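PDB 6OHB: guanine deaminase from Escherichia coli, which catalyses the zinc-dependent hydrolytic deamination of guanine to xanthine and ammonia, the single step of guanine degradation to xanthine. Local coordinates for residues T81-P86 with A124-Q129; L131-T136 with T332-L337; S184-S189 with K226-D231; R195-K198 with L202-A205; G257-Y262 with D286-T291. All coordinates share one frame; numbering follows the deposited sequence.

Contact 1: residues T81-P86 with A124-Q129; sequences THIHYP and AFFIKQ. With ZN (zinc ion), chain E.
The HxH motif of the amidohydrolase barrel ends strand 73-84, and Ile83 of this strand and Tyr85 just past its end pack against Phe126 of helix 116-132. Alternation along the strand sends the two histidines to the metal and Ile83 to the helix. His82 NE2 binds the zinc ion at 2.0 Å and His84 NE2 at 1.9 Å, while His237 and Asp327 supply further ligands; His82 ND1 is hydrogen-bonded to His235, a second-shell partner likely to hold the imidazole in its rotation. Phe126 holds CG anti to its backbone N (chi1 -179°), which carries the ring off the helix to the strand end. CD1 of Ile83 meets CE1 of Phe126 at 3.6 Å, arriving obliquely, whereas the CG2 branch lies in the ring plane at the edge. One face of Phe126 receives Tyr85: its CA makes a CH-pi contact, 4.0 Å from the ring centroid, and its ring stands edge-to-face, planes at 77°. Tyr85, probably a substrate-binding residue, is tethered at its far end by a hydrogen bond from OH to the carbonyl of Ala119. Its ring edge also reaches back to the helix, with CD1 of Tyr85 4.1 Å from CB of Phe126.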
# COMPACT_ATOMS: atom_id res chain seq x y z
N THR A 81 -14.41 10.99 2.15
CA THR A 81 -14.96 11.92 3.14
C THR A 81 -13.95 12.91 3.71
O THR A 81 -14.34 13.72 4.56
CB THR A 81 -15.61 11.15 4.29
OG1 THR A 81 -14.64 10.32 4.94
CG2 THR A 81 -16.76 10.28 3.77
N HIS A 82 -12.69 12.91 3.27
CA HIS A 82 -11.74 13.95 3.67
C HIS A 82 -10.56 13.95 2.71
O HIS A 82 -9.80 12.98 2.67
CB HIS A 82 -11.26 13.75 5.11
CG HIS A 82 -10.27 14.78 5.57
ND1 HIS A 82 -10.62 16.09 5.84
CD2 HIS A 82 -8.94 14.70 5.80
CE1 HIS A 82 -9.55 16.76 6.22
NE2 HIS A 82 -8.51 15.94 6.20
N ILE A 83 -10.43 15.02 1.93
CA ILE A 83 -9.33 15.15 0.98
C ILE A 83 -9.03 16.63 0.81
O ILE A 83 -9.94 17.47 0.84
CB ILE A 83 -9.68 14.44 -0.35
CG1 ILE A 83 -8.52 14.53 -1.34
CG2 ILE A 83 -10.98 14.98 -0.94
CD1 ILE A 83 -8.70 13.67 -2.58
N HIS A 84 -7.75 16.96 0.66
CA HIS A 84 -7.29 18.34 0.52
C HIS A 84 -6.98 18.60 -0.97
O HIS A 84 -6.06 18.00 -1.53
CB HIS A 84 -6.05 18.60 1.39
CG HIS A 84 -6.29 18.49 2.88
ND1 HIS A 84 -6.37 19.59 3.71
CD2 HIS A 84 -6.39 17.41 3.69
CE1 HIS A 84 -6.54 19.20 4.96
NE2 HIS A 84 -6.57 17.88 4.97
N TYR A 85 -7.78 19.46 -1.60
CA TYR A 85 -7.56 19.82 -3.01
C TYR A 85 -6.18 20.42 -3.30
O TYR A 85 -5.53 19.96 -4.26
CB TYR A 85 -8.70 20.75 -3.46
CG TYR A 85 -8.34 21.87 -4.43
CD1 TYR A 85 -7.86 21.60 -5.71
CD2 TYR A 85 -8.53 23.20 -4.06
CE1 TYR A 85 -7.55 22.63 -6.59
CE2 TYR A 85 -8.23 24.24 -4.94
CZ TYR A 85 -7.74 23.94 -6.20
OH TYR A 85 -7.43 24.97 -7.07
N PRO A 86 -5.68 21.44 -2.56
CA PRO A 86 -4.42 22.09 -2.98
C PRO A 86 -3.16 21.42 -2.44
O PRO A 86 -2.25 22.11 -1.96
CB PRO A 86 -4.58 23.50 -2.41
CG PRO A 86 -5.32 23.29 -1.14
CD PRO A 86 -6.27 22.13 -1.40
N ALA A 124 -8.56 21.13 -12.38
CA ALA A 124 -8.78 20.12 -13.41
C ALA A 124 -8.04 18.83 -13.08
O ALA A 124 -8.61 17.73 -13.18
CB ALA A 124 -8.34 20.66 -14.78
N PHE A 125 -6.77 18.93 -12.68
CA PHE A 125 -5.99 17.74 -12.33
C PHE A 125 -6.64 16.97 -11.18
O PHE A 125 -6.70 15.73 -11.21
CB PHE A 125 -4.56 18.14 -11.96
CG PHE A 125 -3.70 16.99 -11.51
CD1 PHE A 125 -2.95 16.26 -12.42
CD2 PHE A 125 -3.64 16.63 -10.17
CE1 PHE A 125 -2.16 15.20 -12.00
CE2 PHE A 125 -2.85 15.57 -9.75
CZ PHE A 125 -2.11 14.85 -10.67
N PHE A 126 -7.13 17.68 -10.17
CA PHE A 126 -7.74 17.06 -9.00
C PHE A 126 -9.01 16.31 -9.39
O PHE A 126 -9.23 15.17 -8.95
CB PHE A 126 -8.02 18.14 -7.96
CG PHE A 126 -8.61 17.63 -6.68
CD1 PHE A 126 -7.81 17.15 -5.67
CD2 PHE A 126 -9.98 17.68 -6.49
CE1 PHE A 126 -8.36 16.70 -4.48
CE2 PHE A 126 -10.55 17.23 -5.31
CZ PHE A 126 -9.74 16.74 -4.30
N ILE A 127 -9.86 16.94 -10.21
CA ILE A 127 -11.07 16.25 -10.67
C ILE A 127 -10.71 15.01 -11.48
O ILE A 127 -11.35 13.96 -11.35
CB ILE A 127 -11.97 17.22 -11.47
CG1 ILE A 127 -12.45 18.38 -10.59
CG2 ILE A 127 -13.18 16.47 -12.05
CD1 ILE A 127 -13.48 17.99 -9.56
N LYS A 128 -9.67 15.11 -12.32
CA LYS A 128 -9.26 13.96 -13.12
C LYS A 128 -8.81 12.81 -12.24
O LYS A 128 -9.14 11.64 -12.51
CB LYS A 128 -8.12 14.36 -14.07
CG LYS A 128 -8.42 14.33 -15.57
CD LYS A 128 -9.70 15.06 -15.94
CE LYS A 128 -9.93 15.04 -17.45
NZ LYS A 128 -8.90 15.83 -18.18
N GLN A 129 -8.06 13.11 -11.18
CA GLN A 129 -7.62 12.07 -10.26
C GLN A 129 -8.80 11.42 -9.55
O GLN A 129 -8.83 10.20 -9.38
CB GLN A 129 -6.61 12.62 -9.25
CG GLN A 129 -5.34 13.16 -9.89
CD GLN A 129 -4.79 12.25 -10.96
OE1 GLN A 129 -4.34 11.14 -10.68
NE2 GLN A 129 -4.82 12.71 -12.21
ZN ZN E . -6.62 16.59 6.36

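Contact 2: residues L131-T136 with T332-L337; sequences LRNGTT and TTFNML
Asn133, in the turn between helix 116-132 and strand 135-141, meets Phe334 and Asn335 of the segment leading into helix 336-349. Along that segment, Thr333 comes first: its OG1 accepts from the backbone N of Asn335 at 3.1 Å, an ST turn that shapes the approach to the helix. Phe334 follows, its CB 3.5 Å from ND2 of Asn133, while its ring leads away to Ile83 and Leu130; the Asn133 amide and this ring are nearly parallel, and ND2 of Asn133 donates to Gln129 O. Asn335, the N-cap residue, has CG anti to the backbone N (chi1 -168°), which brings its amide to Asn133, almost perpendicular to the amide there (76°). Its ND2 donates to OD1 of Asn133 at 2.9 Å, a nearly straight bond (162°) that lies in the planes of both amides and uses a lone pair of the acceptor. OD1 of Asn335 is left for the helix, where it accepts from the backbone N of Gln338. An alanine in place of Asn133 would probably leave ND2 of Asn335 without its acceptor and the carbonyl of Gln129 without this donor. Next, the backbone N of Met336 donates to a water at 3.0 Å, which in turn donates to the carbonyl O of Asn133 and also hydrogen-bonds OG1 of Thr135, bridging helix start and turn. Helix 116-132 itself stops in a Schellman motif with Gly134 at C-prime. The Asn133 amide thus ties its end to the start of helix 336-349, beside strand 73-84, whose Phe78 touches Met336.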
# COMPACT_ATOMS: atom_id res chain seq x y z
N LEU A 131 -11.89 11.12 -10.69
CA LEU A 131 -12.63 10.28 -11.64
C LEU A 131 -11.88 8.98 -11.94
O LEU A 131 -12.46 7.89 -11.88
CB LEU A 131 -12.91 11.06 -12.93
CG LEU A 131 -13.84 12.25 -12.75
CD1 LEU A 131 -14.10 12.93 -14.09
CD2 LEU A 131 -15.15 11.80 -12.10
N ARG A 132 -10.58 9.08 -12.24
CA ARG A 132 -9.84 7.88 -12.63
C ARG A 132 -9.69 6.87 -11.50
O ARG A 132 -9.33 5.72 -11.77
CB ARG A 132 -8.45 8.24 -13.18
CG ARG A 132 -7.41 8.53 -12.12
CD ARG A 132 -6.06 7.90 -12.46
NE ARG A 132 -5.64 8.19 -13.83
CZ ARG A 132 -4.58 7.63 -14.43
NH1 ARG A 132 -3.84 6.76 -13.77
NH2 ARG A 132 -4.28 7.96 -15.67
N ASN A 133 -9.99 7.24 -10.26
CA ASN A 133 -9.97 6.30 -9.16
C ASN A 133 -11.36 5.90 -8.69
O ASN A 133 -11.50 5.21 -7.68
CB ASN A 133 -9.15 6.86 -8.00
CG ASN A 133 -7.66 6.85 -8.29
OD1 ASN A 133 -6.99 5.84 -8.09
ND2 ASN A 133 -7.14 7.96 -8.78
N GLY A 134 -12.41 6.33 -9.40
CA GLY A 134 -13.75 5.91 -9.04
C GLY A 134 -14.40 6.68 -7.91
O GLY A 134 -15.44 6.25 -7.42
N THR A 135 -13.79 7.78 -7.47
CA THR A 135 -14.41 8.65 -6.48
C THR A 135 -15.36 9.61 -7.19
O THR A 135 -14.93 10.43 -8.00
CB THR A 135 -13.33 9.43 -5.72
OG1 THR A 135 -12.53 8.52 -4.96
CG2 THR A 135 -13.95 10.46 -4.79
N THR A 136 -16.66 9.52 -6.88
CA THR A 136 -17.61 10.40 -7.53
C THR A 136 -18.16 11.47 -6.61
O THR A 136 -18.71 12.46 -7.09
CB THR A 136 -18.79 9.61 -8.12
OG1 THR A 136 -19.43 8.85 -7.09
CG2 THR A 136 -18.33 8.67 -9.22
N THR A 332 -0.93 9.37 0.16
CA THR A 332 -0.21 9.24 -1.10
C THR A 332 -1.07 8.74 -2.25
O THR A 332 -0.56 8.63 -3.37
CB THR A 332 1.01 8.32 -0.92
OG1 THR A 332 0.64 7.14 -0.21
CG2 THR A 332 2.12 9.05 -0.15
N THR A 333 -2.32 8.38 -2.02
CA THR A 333 -3.13 7.84 -3.10
C THR A 333 -4.54 8.42 -3.08
O THR A 333 -5.10 8.69 -2.01
CB THR A 333 -3.18 6.30 -3.04
OG1 THR A 333 -3.86 5.80 -4.19
CG2 THR A 333 -3.88 5.82 -1.77
N PHE A 334 -5.10 8.64 -4.28
CA PHE A 334 -6.51 8.99 -4.44
C PHE A 334 -7.43 7.77 -4.39
O PHE A 334 -8.65 7.94 -4.42
CB PHE A 334 -6.77 9.69 -5.78
CG PHE A 334 -6.35 11.13 -5.83
CD1 PHE A 334 -5.03 11.49 -6.09
CD2 PHE A 334 -7.29 12.14 -5.65
CE1 PHE A 334 -4.66 12.82 -6.15
CE2 PHE A 334 -6.91 13.47 -5.71
CZ PHE A 334 -5.60 13.81 -5.96
N ASN A 335 -6.86 6.57 -4.34
CA ASN A 335 -7.61 5.35 -4.61
C ASN A 335 -8.25 4.80 -3.34
O ASN A 335 -7.57 4.58 -2.33
CB ASN A 335 -6.71 4.29 -5.23
CG ASN A 335 -7.49 3.12 -5.80
OD1 ASN A 335 -7.75 2.14 -5.11
ND2 ASN A 335 -7.88 3.23 -7.07
N MET A 336 -9.57 4.57 -3.41
CA MET A 336 -10.32 4.09 -2.26
C MET A 336 -9.97 2.64 -1.92
O MET A 336 -9.95 2.26 -0.74
CB MET A 336 -11.82 4.22 -2.53
CG MET A 336 -12.74 3.85 -1.36
SD MET A 336 -12.55 4.86 0.12
CE MET A 336 -12.31 6.49 -0.57
N LEU A 337 -9.70 1.81 -2.93
CA LEU A 337 -9.34 0.42 -2.66
C LEU A 337 -8.08 0.35 -1.81
O LEU A 337 -8.02 -0.40 -0.82
CB LEU A 337 -9.17 -0.36 -3.97
CG LEU A 337 -10.37 -0.39 -4.92
CD1 LEU A 337 -10.00 -1.07 -6.23
CD2 LEU A 337 -11.56 -1.08 -4.27
O HOH W 1 -11.47 5.98 -5.20

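Contact 3: residues S184-S189 with K226-D231; sequences SSYHQS and KEEYPD
Tyr186 of helix 182-196 reaches Glu228 at the end of helix 216-228, joining two neighbouring outer helices of the amidohydrolase barrel. The hydroxyl sits across the mouth of the carboxylate: OH of Tyr186 is 2.7 Å from OE1 of Glu228 and 2.8 Å from OE2 of Glu228. Both oxygens lie within hydrogen-bonding reach of the hydroxyl. The phenol ring and the carboxylate stand nearly perpendicular, 85° apart, with OE2 near the plane of the ring at its edge. Each side chain reaches well out from its helix to make this meeting. Tyr186 has CG anti to its backbone N (chi1 169°), bringing the ring end nearer to the other helix, and Glu228 is extended beyond CG (chi2 172°). The backbones stay well apart, so the polar ends alone bridge the gap between the two segments. In the next shell, Arg224 forms a salt bridge through NE with OE2 of Glu228 and lies in cation-pi contact with the Tyr186 ring, and so probably holds acid and phenol in place. A phenylalanine in place of Tyr186 would probably leave the Glu228 carboxylate without its hydroxyl partner. Met221 and Leu225 of helix 216-228 also touch the Tyr186 side chain. Along its own helix, Tyr186 touches the following residue: its CD2 atom lies 3.6 Å above the imidazole plane of His187, offset toward the rim.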
# COMPACT_ATOMS: atom_id res chain seq x y z
N SER A 184 -13.22 38.90 7.42
CA SER A 184 -13.00 38.49 6.03
C SER A 184 -13.39 37.03 5.82
O SER A 184 -13.97 36.68 4.79
CB SER A 184 -11.55 38.73 5.61
OG SER A 184 -10.75 37.60 5.89
N SER A 185 -13.07 36.17 6.79
CA SER A 185 -13.40 34.75 6.66
C SER A 185 -14.92 34.55 6.62
O SER A 185 -15.43 33.81 5.77
CB SER A 185 -12.79 33.96 7.81
OG SER A 185 -13.61 32.86 8.16
N TYR A 186 -15.66 35.23 7.52
CA TYR A 186 -17.12 35.13 7.48
C TYR A 186 -17.65 35.57 6.13
O TYR A 186 -18.48 34.88 5.52
CB TYR A 186 -17.74 35.96 8.60
CG TYR A 186 -19.25 36.13 8.47
CD1 TYR A 186 -20.12 35.14 8.91
CD2 TYR A 186 -19.80 37.28 7.90
CE1 TYR A 186 -21.50 35.28 8.79
CE2 TYR A 186 -21.18 37.43 7.77
CZ TYR A 186 -22.02 36.43 8.22
OH TYR A 186 -23.39 36.58 8.10
N HIS A 187 -17.19 36.72 5.63
CA HIS A 187 -17.79 37.27 4.42
C HIS A 187 -17.42 36.44 3.19
O HIS A 187 -18.26 36.22 2.31
CB HIS A 187 -17.38 38.73 4.26
CG HIS A 187 -18.00 39.63 5.28
ND1 HIS A 187 -19.36 39.86 5.34
CD2 HIS A 187 -17.46 40.34 6.29
CE1 HIS A 187 -19.63 40.68 6.34
NE2 HIS A 187 -18.49 40.99 6.94
N GLN A 188 -16.17 35.96 3.11
CA GLN A 188 -15.78 35.12 1.98
C GLN A 188 -16.54 33.79 1.99
O GLN A 188 -17.01 33.34 0.93
CB GLN A 188 -14.27 34.88 2.01
CG GLN A 188 -13.46 36.15 1.76
CD GLN A 188 -11.97 35.97 2.01
OE1 GLN A 188 -11.53 34.96 2.56
NE2 GLN A 188 -11.19 36.96 1.60
N SER A 189 -16.71 33.17 3.16
CA SER A 189 -17.46 31.93 3.22
C SER A 189 -18.93 32.16 2.87
O SER A 189 -19.56 31.33 2.21
CB SER A 189 -17.33 31.28 4.60
OG SER A 189 -15.97 30.96 4.88
N LYS A 226 -22.92 28.73 10.40
CA LYS A 226 -23.71 27.51 10.53
C LYS A 226 -25.14 27.82 10.97
O LYS A 226 -26.08 27.14 10.54
CB LYS A 226 -23.05 26.55 11.52
CG LYS A 226 -23.68 25.16 11.55
CD LYS A 226 -23.82 24.59 10.14
CE LYS A 226 -24.61 23.29 10.12
NZ LYS A 226 -25.30 23.03 11.41
N GLU A 227 -25.32 28.85 11.81
CA GLU A 227 -26.67 29.22 12.23
C GLU A 227 -27.46 29.89 11.11
O GLU A 227 -28.69 29.75 11.05
CB GLU A 227 -26.60 30.14 13.45
CG GLU A 227 -26.44 29.39 14.76
CD GLU A 227 -25.85 30.26 15.85
OE1 GLU A 227 -25.90 31.50 15.71
OE2 GLU A 227 -25.33 29.71 16.85
N GLU A 228 -26.79 30.62 10.22
CA GLU A 228 -27.48 31.28 9.11
C GLU A 228 -27.79 30.31 7.97
O GLU A 228 -28.74 30.54 7.22
CB GLU A 228 -26.65 32.44 8.59
CG GLU A 228 -26.65 33.67 9.48
CD GLU A 228 -25.67 34.72 9.01
OE1 GLU A 228 -25.32 34.72 7.81
OE2 GLU A 228 -25.26 35.56 9.84
N TYR A 229 -27.02 29.24 7.83
CA TYR A 229 -27.20 28.27 6.76
C TYR A 229 -27.17 26.87 7.36
O TYR A 229 -26.17 26.15 7.25
CB TYR A 229 -26.15 28.44 5.67
CG TYR A 229 -26.16 29.83 5.08
CD1 TYR A 229 -27.06 30.17 4.09
CD2 TYR A 229 -25.29 30.80 5.54
CE1 TYR A 229 -27.08 31.43 3.55
CE2 TYR A 229 -25.30 32.08 5.01
CZ TYR A 229 -26.20 32.39 4.01
OH TYR A 229 -26.23 33.65 3.48
N PRO A 230 -28.26 26.45 8.01
CA PRO A 230 -28.22 25.18 8.75
C PRO A 230 -28.04 23.96 7.87
O PRO A 230 -27.70 22.90 8.39
CB PRO A 230 -29.58 25.15 9.47
CG PRO A 230 -30.16 26.53 9.33
CD PRO A 230 -29.58 27.10 8.08
N ASP A 231 -28.25 24.08 6.56
CA ASP A 231 -28.10 22.94 5.66
C ASP A 231 -26.75 22.91 4.96
O ASP A 231 -26.57 22.14 4.02
CB ASP A 231 -29.25 22.89 4.65
CG ASP A 231 -29.20 24.01 3.63
OD1 ASP A 231 -28.55 25.05 3.88
OD2 ASP A 231 -29.82 23.86 2.56

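Contact 4: residues R195-K198 with L202-A205; sequences RWHK and LLYA
The imidazole of His197 has Lys198 CG over the centre of one face, 3.9 Å above the ring plane, and the backbone N of Tyr204 at its edge. That N donates to ND1 of His197 at 3.2 Å with an angle of 159°, the donor tilted 16° from the ring plane. With CG anti to the backbone N (chi1 -172°), the His197 ring extends to the strand and takes a main-chain N-H there, while CB of His197 and CB of Tyr204 pack at 4.0 Å. NE2 on the far side of the ring makes a weak hydrogen bond to Asp231, so both ring nitrogens are engaged. The indole of Trp196 carries the CG of Arg195 over one face, toward the rim, and its rings stack with Phe153. Leu202 lies alongside this indole, pointing the same way; its CD1 touches CE3 of Trp196 at 3.6 Å, approaching obliquely. The indole NE1 donates to Asp150 of helix 146-158. These contacts close the tight return from helix 182-196 into strand 203-208 in a beta-alpha-beta unit of the barrel that starts with strand 164-169. The chain reverses just beyond Lys198, whose backbone N forms a weak bond, 3.1 Å, with the carbonyl O of Leu202. Tyr204 turns its ring away from the His197 side toward Leu192 and Ile193 of the helix, and its OH is hydrogen-bonded to Lys167 N on the neighbouring strand.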
# COMPACT_ATOMS: atom_id res chain seq x y z
N ARG A 195 -22.95 31.59 -3.73
CA ARG A 195 -22.71 31.28 -5.14
C ARG A 195 -22.82 29.80 -5.46
O ARG A 195 -23.28 29.44 -6.55
CB ARG A 195 -21.33 31.78 -5.57
CG ARG A 195 -21.00 31.49 -7.03
CD ARG A 195 -19.69 32.14 -7.44
N TRP A 196 -22.47 28.92 -4.51
CA TRP A 196 -22.27 27.51 -4.84
C TRP A 196 -23.12 26.55 -4.04
O TRP A 196 -23.37 25.44 -4.52
CB TRP A 196 -20.79 27.12 -4.64
CG TRP A 196 -19.82 27.81 -5.55
CD1 TRP A 196 -18.85 28.69 -5.19
CD2 TRP A 196 -19.72 27.66 -6.98
NE1 TRP A 196 -18.15 29.11 -6.30
CE2 TRP A 196 -18.67 28.49 -7.41
CE3 TRP A 196 -20.43 26.91 -7.93
CZ2 TRP A 196 -18.30 28.60 -8.75
CZ3 TRP A 196 -20.06 27.02 -9.26
CH2 TRP A 196 -19.01 27.85 -9.66
N HIS A 197 -23.56 26.91 -2.83
CA HIS A 197 -24.34 25.97 -2.04
C HIS A 197 -25.66 25.66 -2.75
O HIS A 197 -26.41 26.57 -3.11
CB HIS A 197 -24.59 26.51 -0.64
CG HIS A 197 -25.23 25.51 0.28
ND1 HIS A 197 -24.71 24.25 0.48
CD2 HIS A 197 -26.35 25.59 1.04
CE1 HIS A 197 -25.48 23.59 1.33
NE2 HIS A 197 -26.48 24.38 1.68
N LYS A 198 -25.91 24.37 -2.96
CA LYS A 198 -27.06 23.88 -3.72
C LYS A 198 -27.08 24.43 -5.15
O LYS A 198 -28.14 24.51 -5.78
CB LYS A 198 -28.38 24.19 -3.00
CG LYS A 198 -28.52 23.53 -1.63
CD LYS A 198 -29.94 23.04 -1.38
CE LYS A 198 -30.96 24.18 -1.38
NZ LYS A 198 -31.03 24.89 -0.07
N LEU A 202 -23.74 20.61 -6.22
CA LEU A 202 -22.67 21.07 -5.36
C LEU A 202 -23.21 21.43 -3.98
O LEU A 202 -24.39 21.77 -3.81
CB LEU A 202 -21.98 22.30 -5.97
CG LEU A 202 -21.37 22.08 -7.36
CD1 LEU A 202 -20.79 23.37 -7.90
CD2 LEU A 202 -20.30 20.99 -7.30
N LEU A 203 -22.33 21.32 -2.98
CA LEU A 203 -22.68 21.61 -1.59
C LEU A 203 -21.49 22.27 -0.92
O LEU A 203 -20.33 22.01 -1.26
CB LEU A 203 -23.07 20.33 -0.84
CG LEU A 203 -24.23 19.51 -1.43
CD1 LEU A 203 -24.25 18.10 -0.87
CD2 LEU A 203 -25.55 20.21 -1.17
N TYR A 204 -21.78 23.14 0.05
CA TYR A 204 -20.74 23.90 0.75
C TYR A 204 -20.56 23.38 2.17
O TYR A 204 -21.52 23.02 2.85
CB TYR A 204 -21.06 25.40 0.77
CG TYR A 204 -19.90 26.22 1.29
CD1 TYR A 204 -19.71 26.41 2.66
CD2 TYR A 204 -18.98 26.80 0.42
CE1 TYR A 204 -18.65 27.15 3.14
CE2 TYR A 204 -17.92 27.54 0.90
CZ TYR A 204 -17.76 27.71 2.26
OH TYR A 204 -16.70 28.44 2.74
N ALA A 205 -19.30 23.38 2.62
CA ALA A 205 -18.95 23.00 3.98
C ALA A 205 -18.20 24.14 4.65
O ALA A 205 -17.21 24.63 4.11
CB ALA A 205 -18.09 21.73 4.00

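Contact 5: residues G257-Y262 with D286-T291; sequences GYLDVY and DRLSET
Arg287 and Asp260 cross obliquely between helices 258-264 and 282-290, guanidinium and carboxylate planes turned 55° apart. The grip is end-on but falls on a single oxygen: NH1 of Arg287 and NH2 of Arg287 both lie 3.1 Å from OD1 of Asp260, in a salt bridge. Both bonds are bent, near 140°, and reach OD1 on its anti side, slightly out of the carboxylate plane. The arginine chain folds at chi2 and chi3 to bring its end round to the acid, instead of running straight out from the helix. OD1 of Asp260 also accepts from NE2 of Gln264, one turn further along its own helix, so three N-H groups converge on this buried oxygen and are likely to stabilise its negative charge. Beside the charged pair lies an apolar one. Leu259 points at the other helix and inserts its CD2 branch between two residues, 3.7 Å from CB of Arg287 and 3.6 Å from CG of Leu288. Its CD1 branch meets CD2 of Leu288 at 3.8 Å. The short helical segments run at 33° to each other, their axes 11.0 Å apart, a spacing bridged by these side chains. Both helices belong to the outer layer of the barrel; Leu259 also packs on Leu238 at the end of strand 233-238, while Arg287 rests on His263 of helix 258-264.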
# COMPACT_ATOMS: atom_id res chain seq x y z
N GLY A 257 -11.69 19.98 26.61
CA GLY A 257 -11.00 19.20 25.61
C GLY A 257 -11.22 19.72 24.20
O GLY A 257 -11.80 20.79 23.97
N TYR A 258 -10.75 18.92 23.24
CA TYR A 258 -10.71 19.34 21.84
C TYR A 258 -12.12 19.42 21.24
O TYR A 258 -12.52 20.46 20.71
CB TYR A 258 -9.82 18.38 21.06
CG TYR A 258 -9.25 18.89 19.75
CD1 TYR A 258 -9.81 19.97 19.08
CD2 TYR A 258 -8.14 18.27 19.18
CE1 TYR A 258 -9.29 20.42 17.88
CE2 TYR A 258 -7.61 18.71 17.98
CZ TYR A 258 -8.19 19.79 17.34
OH TYR A 258 -7.65 20.22 16.15
N LEU A 259 -12.87 18.31 21.30
CA LEU A 259 -14.19 18.30 20.68
C LEU A 259 -15.12 19.32 21.31
O LEU A 259 -16.02 19.85 20.64
CB LEU A 259 -14.79 16.89 20.78
CG LEU A 259 -16.25 16.72 20.31
CD1 LEU A 259 -16.43 17.12 18.85
CD2 LEU A 259 -16.74 15.31 20.55
N ASP A 260 -14.93 19.62 22.60
CA ASP A 260 -15.82 20.57 23.26
C ASP A 260 -15.64 21.99 22.75
O ASP A 260 -16.59 22.78 22.84
CB ASP A 260 -15.63 20.53 24.77
CG ASP A 260 -16.68 21.33 25.51
OD1 ASP A 260 -17.82 20.83 25.66
OD2 ASP A 260 -16.37 22.47 25.93
N VAL A 261 -14.48 22.32 22.20
CA VAL A 261 -14.32 23.63 21.56
C VAL A 261 -15.29 23.76 20.39
O VAL A 261 -15.98 24.78 20.24
CB VAL A 261 -12.87 23.85 21.12
CG1 VAL A 261 -12.70 25.26 20.57
CG2 VAL A 261 -11.92 23.60 22.28
N TYR A 262 -15.35 22.73 19.54
CA TYR A 262 -16.27 22.75 18.42
C TYR A 262 -17.72 22.70 18.89
O TYR A 262 -18.59 23.38 18.34
CB TYR A 262 -16.00 21.58 17.48
CG TYR A 262 -14.63 21.59 16.84
CD1 TYR A 262 -14.16 22.72 16.17
CD2 TYR A 262 -13.82 20.47 16.89
CE1 TYR A 262 -12.90 22.72 15.59
CE2 TYR A 262 -12.57 20.46 16.31
CZ TYR A 262 -12.11 21.58 15.66
OH TYR A 262 -10.86 21.57 15.09
N ASP A 286 -18.86 9.76 23.31
CA ASP A 286 -20.27 9.91 23.65
C ASP A 286 -20.85 11.22 23.11
O ASP A 286 -22.02 11.26 22.71
CB ASP A 286 -20.46 9.84 25.17
CG ASP A 286 -20.00 8.52 25.76
OD1 ASP A 286 -19.92 7.52 25.02
OD2 ASP A 286 -19.73 8.48 26.98
N ARG A 287 -20.05 12.29 23.09
CA ARG A 287 -20.52 13.56 22.53
C ARG A 287 -20.77 13.45 21.03
O ARG A 287 -21.78 13.94 20.52
CB ARG A 287 -19.52 14.67 22.85
CG ARG A 287 -19.90 16.05 22.35
CD ARG A 287 -21.05 16.69 23.14
NE ARG A 287 -20.70 17.11 24.51
CZ ARG A 287 -19.72 17.95 24.85
NH1 ARG A 287 -18.93 18.49 23.93
NH2 ARG A 287 -19.52 18.25 26.12
N LEU A 288 -19.84 12.83 20.30
CA LEU A 288 -20.05 12.60 18.88
C LEU A 288 -21.30 11.76 18.64
O LEU A 288 -22.07 12.02 17.71
CB LEU A 288 -18.83 11.93 18.25
CG LEU A 288 -17.58 12.79 18.06
CD1 LEU A 288 -16.47 11.96 17.43
CD2 LEU A 288 -17.90 14.02 17.22
N SER A 289 -21.53 10.76 19.49
CA SER A 289 -22.63 9.84 19.25
C SER A 289 -23.98 10.47 19.60
O SER A 289 -24.98 10.18 18.94
CB SER A 289 -22.42 8.56 20.05
OG SER A 289 -23.65 7.90 20.31
N GLU A 290 -24.02 11.33 20.62
CA GLU A 290 -25.28 11.98 20.99
C GLU A 290 -25.66 13.07 20.00
O GLU A 290 -26.85 13.25 19.71
CB GLU A 290 -25.17 12.55 22.41
N THR A 291 -24.68 13.81 19.49
CA THR A 291 -24.91 14.85 18.50
C THR A 291 -25.00 14.32 17.07
O THR A 291 -25.21 15.12 16.15
CB THR A 291 -23.81 15.92 18.59
OG1 THR A 291 -22.53 15.32 18.34
CG2 THR A 291 -23.81 16.56 19.96

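From the N terminus, contact 1 closes the first loop, from the zinc-binding end of strand 73-84 to helix 116-132. Contact 2 opens just after it, at the end of that helix, and spans nearly two hundred residues to the start of helix 336-349; contacts 3, 4 and 5 all fall within this span. Contact 4, a short turn from helix 182-196 into strand 203-208, lies in turn within the loop of contact 3, which links helices 182-196 and 216-228. Lys198 and Asp231 join these two by a salt bridge. Contact 5 follows in series, pairing helices 258-264 and 282-290. Contacts 1 and 2 touch through Phe334, which packs on Ile83, Phe126 and Gln129.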